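PDB 5G0A: transaminase from Bacillus megaterium, which probably transfers amino groups between amines and carbonyl compounds with S selectivity, using pyridoxal-5'-phosphate as cofactor. Local coordinates for residues Gln254-Thr259 with Val264-Asp269. Sequence-based numbering, arbitrary orientation.
Sequences QIRKMT and VLWIND. Unlike the reference sequence in segment 264-269: Asn268 (reference Thr). With PLP (pyridoxal-5'-phosphate), chain K.
The indole of Trp266 meets Ile255 over one face, where the branch methyl CG2 suits a CH-pi contact 4.2 Å from the centroid of the five-membered ring; Asn268 N lies above the other face, toward the rim. Arg256 NH1 sits at the indole edge, in the ring plane, while Arg256 CD approaches Trp266 CE3 obliquely at 3.7 Å. The two planes stand 80° apart, so the guanidinium does not stack on the indole: one of its faces takes Trp266 CB instead, and Val264 O lies at its edge. Two bends in mid-chain carry the arginine forward along its helix, toward the C-terminal end, where NH2 donates to Thr259 OG1 (2.9 Å), a bent bond with the oxygen tilted out of the guanidinium plane. NH2 also forms a salt bridge with Asp292, and NH1 bonds Gln290 O, so a buried charge is well compensated; an alanine here would probably leave Asp292 without its cationic mate and open a gap beside the indole edge. Threonine suits its place because OG1 accepts from Arg256 while lying near the carbonyls of Ile255 and Arg256; Thr259 CB lies 3.3 Å from Val264 O. Val264 N donates almost straight (178°) to Thr259 O at 3.0 Å. Tryptophan adds to its broad apolar surface an NH for Thr236 OG1. This is the helix-to-strand half of a beta-alpha-beta unit in the large sheet of a class-III aminotransferase, a fold type I PLP enzyme. Ile255 under the indole and Arg256, held by Asp292 and Thr259, join strand 265-269 to its helix; at that strand's far end Asp269 OD2 reaches PLP N1 at 2.8 Å, where a carboxylate probably favours a protonated pyridine nitrogen.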
loop_
_atom_site.group_PDB
_atom_site.type_symbol
_atom_site.label_atom_id
_atom_site.label_comp_id
_atom_site.label_asym_id
_atom_site.label_seq_id
_atom_site.Cartn_x
_atom_site.Cartn_y
_atom_site.Cartn_z
ATOM N N GLN B 254 15.098 17.292 21.858
ATOM C CA GLN B 254 13.748 16.825 22.191
ATOM C C GLN B 254 13.328 15.579 21.406
ATOM O O GLN B 254 12.629 14.724 21.930
ATOM C CB GLN B 254 12.726 17.945 22.072
ATOM C CG GLN B 254 12.746 18.857 23.292
ATOM C CD GLN B 254 11.607 19.868 23.298
ATOM O OE1 GLN B 254 10.575 19.685 22.657
ATOM N NE2 GLN B 254 11.793 20.943 24.057
ATOM N N ILE B 255 13.769 15.476 20.157
ATOM C CA ILE B 255 13.505 14.265 19.373
ATOM C C ILE B 255 14.256 13.058 19.923
ATOM O O ILE B 255 13.706 11.954 19.975
ATOM C CB ILE B 255 13.808 14.481 17.868
ATOM C CG1 ILE B 255 12.726 15.364 17.221
ATOM C CG2 ILE B 255 13.982 13.142 17.132
ATOM C CD1 ILE B 255 11.297 14.812 17.197
ATOM N N ARG B 256 15.501 13.264 20.353
ATOM C CA ARG B 256 16.278 12.175 20.917
ATOM C C ARG B 256 15.591 11.638 22.182
ATOM O O ARG B 256 15.444 10.432 22.359
ATOM C CB ARG B 256 17.723 12.623 21.205
ATOM C CG ARG B 256 18.524 11.633 22.037
ATOM C CD ARG B 256 18.972 10.383 21.282
ATOM N NE ARG B 256 17.872 9.448 20.995
ATOM C CZ ARG B 256 18.015 8.280 20.365
ATOM N NH1 ARG B 256 19.204 7.855 19.955
ATOM N NH2 ARG B 256 16.946 7.515 20.156
ATOM N N LYS B 257 15.187 12.567 23.046
ATOM C CA LYS B 257 14.469 12.243 24.276
ATOM C C LYS B 257 13.132 11.545 23.995
ATOM O O LYS B 257 12.852 10.506 24.578
ATOM C CB LYS B 257 14.264 13.522 25.103
ATOM C CG LYS B 257 13.532 13.311 26.422
ATOM C CD LYS B 257 13.783 14.498 27.357
ATOM C CE LYS B 257 12.871 14.467 28.581
ATOM N NZ LYS B 257 11.457 14.817 28.254
ATOM N N MET B 258 12.339 12.098 23.082
ATOM C CA MET B 258 11.024 11.532 22.732
ATOM C C MET B 258 11.141 10.111 22.157
ATOM O O MET B 258 10.404 9.205 22.558
ATOM C CB MET B 258 10.263 12.463 21.760
ATOM C CG MET B 258 8.931 11.894 21.228
ATOM S SD MET B 258 8.476 12.507 19.579
ATOM C CE MET B 258 9.516 11.511 18.495
ATOM N N THR B 259 12.091 9.900 21.241
ATOM C CA THR B 259 12.308 8.553 20.714
ATOM C C THR B 259 12.737 7.526 21.786
ATOM O O THR B 259 12.222 6.414 21.837
ATOM C CB THR B 259 13.284 8.552 19.502
ATOM O OG1 THR B 259 14.535 9.166 19.863
ATOM C CG2 THR B 259 12.669 9.298 18.322
ATOM N N VAL B 264 11.562 4.012 20.247
ATOM C CA VAL B 264 11.606 4.133 18.770
ATOM C C VAL B 264 13.035 4.552 18.418
ATOM O O VAL B 264 13.684 5.275 19.193
ATOM C CB VAL B 264 10.544 5.171 18.332
ATOM C CG1 VAL B 264 10.746 5.697 16.916
ATOM C CG2 VAL B 264 9.133 4.590 18.524
ATOM N N LEU B 265 13.549 4.060 17.296
ATOM C CA LEU B 265 14.873 4.475 16.845
ATOM C C LEU B 265 14.898 5.912 16.305
ATOM O O LEU B 265 13.893 6.437 15.824
ATOM C CB LEU B 265 15.414 3.495 15.786
ATOM C CG LEU B 265 15.625 2.043 16.191
ATOM C CD1 LEU B 265 16.047 1.217 14.966
ATOM C CD2 LEU B 265 16.646 1.906 17.345
ATOM N N TRP B 266 16.073 6.548 16.405
ATOM C CA TRP B 266 16.328 7.815 15.754
ATOM C C TRP B 266 17.416 7.656 14.689
ATOM O O TRP B 266 18.564 7.300 14.988
ATOM C CB TRP B 266 16.699 8.933 16.783
ATOM C CG TRP B 266 17.129 10.218 16.140
ATOM C CD1 TRP B 266 16.583 10.810 15.025
ATOM C CD2 TRP B 266 18.186 11.089 16.573
ATOM N NE1 TRP B 266 17.254 11.973 14.728
ATOM C CE2 TRP B 266 18.235 12.170 15.662
ATOM C CE3 TRP B 266 19.101 11.064 17.650
ATOM C CZ2 TRP B 266 19.168 13.209 15.776
ATOM C CZ3 TRP B 266 20.023 12.106 17.753
ATOM C CH2 TRP B 266 20.052 13.153 16.826
ATOM N N ILE B 267 17.016 7.851 13.436
ATOM C CA ILE B 267 17.951 7.862 12.313
ATOM C C ILE B 267 18.216 9.320 12.008
ATOM O O ILE B 267 17.299 10.069 11.677
ATOM C CB ILE B 267 17.326 7.221 11.037
ATOM C CG1 ILE B 267 16.886 5.770 11.309
ATOM C CG2 ILE B 267 18.334 7.343 9.871
ATOM C CD1 ILE B 267 16.024 5.163 10.181
ATOM N N ASN B 268 19.475 9.755 12.105
ATOM C CA ASN B 268 19.776 11.066 11.540
ATOM C C ASN B 268 20.486 10.948 10.197
ATOM O O ASN B 268 21.463 10.221 10.072
ATOM C CB ASN B 268 20.573 11.993 12.477
ATOM C CG ASN B 268 20.603 13.405 11.954
ATOM O OD1 ASN B 268 19.545 14.027 11.722
ATOM N ND2 ASN B 268 21.808 13.920 11.705
ATOM N N ASP B 269 19.930 11.638 9.208
ATOM C CA ASP B 269 20.436 11.604 7.844
ATOM C C ASP B 269 21.547 12.643 7.721
ATOM O O ASP B 269 21.275 13.850 7.728
ATOM C CB ASP B 269 19.282 11.914 6.869
ATOM C CG ASP B 269 19.684 11.738 5.396
ATOM O OD1 ASP B 269 20.895 11.626 5.099
ATOM O OD2 ASP B 269 18.765 11.700 4.549
HETATM N N1 PLP K . 19.751 12.653 2.103
HETATM C C2 PLP K . 20.064 13.970 2.147
HETATM C C2A PLP K . 19.831 14.759 3.417
HETATM C C3 PLP K . 20.710 14.614 0.979
HETATM O O3 PLP K . 21.079 15.903 0.989
HETATM C C4 PLP K . 20.952 13.807 -0.227
HETATM C C4A PLP K . 21.654 14.424 -1.437
HETATM C C5 PLP K . 20.515 12.392 -0.150
HETATM C C6 PLP K . 19.916 11.902 1.001
HETATM C C5A PLP K . 20.637 11.450 -1.339
HETATM O O4P PLP K . 21.965 11.249 -1.773
HETATM P P PLP K . 22.183 10.788 -3.309
HETATM O O1P PLP K . 23.661 10.502 -3.286
HETATM O O2P PLP K . 21.315 9.578 -3.607
HETATM O O3P PLP K . 21.811 11.981 -4.147
#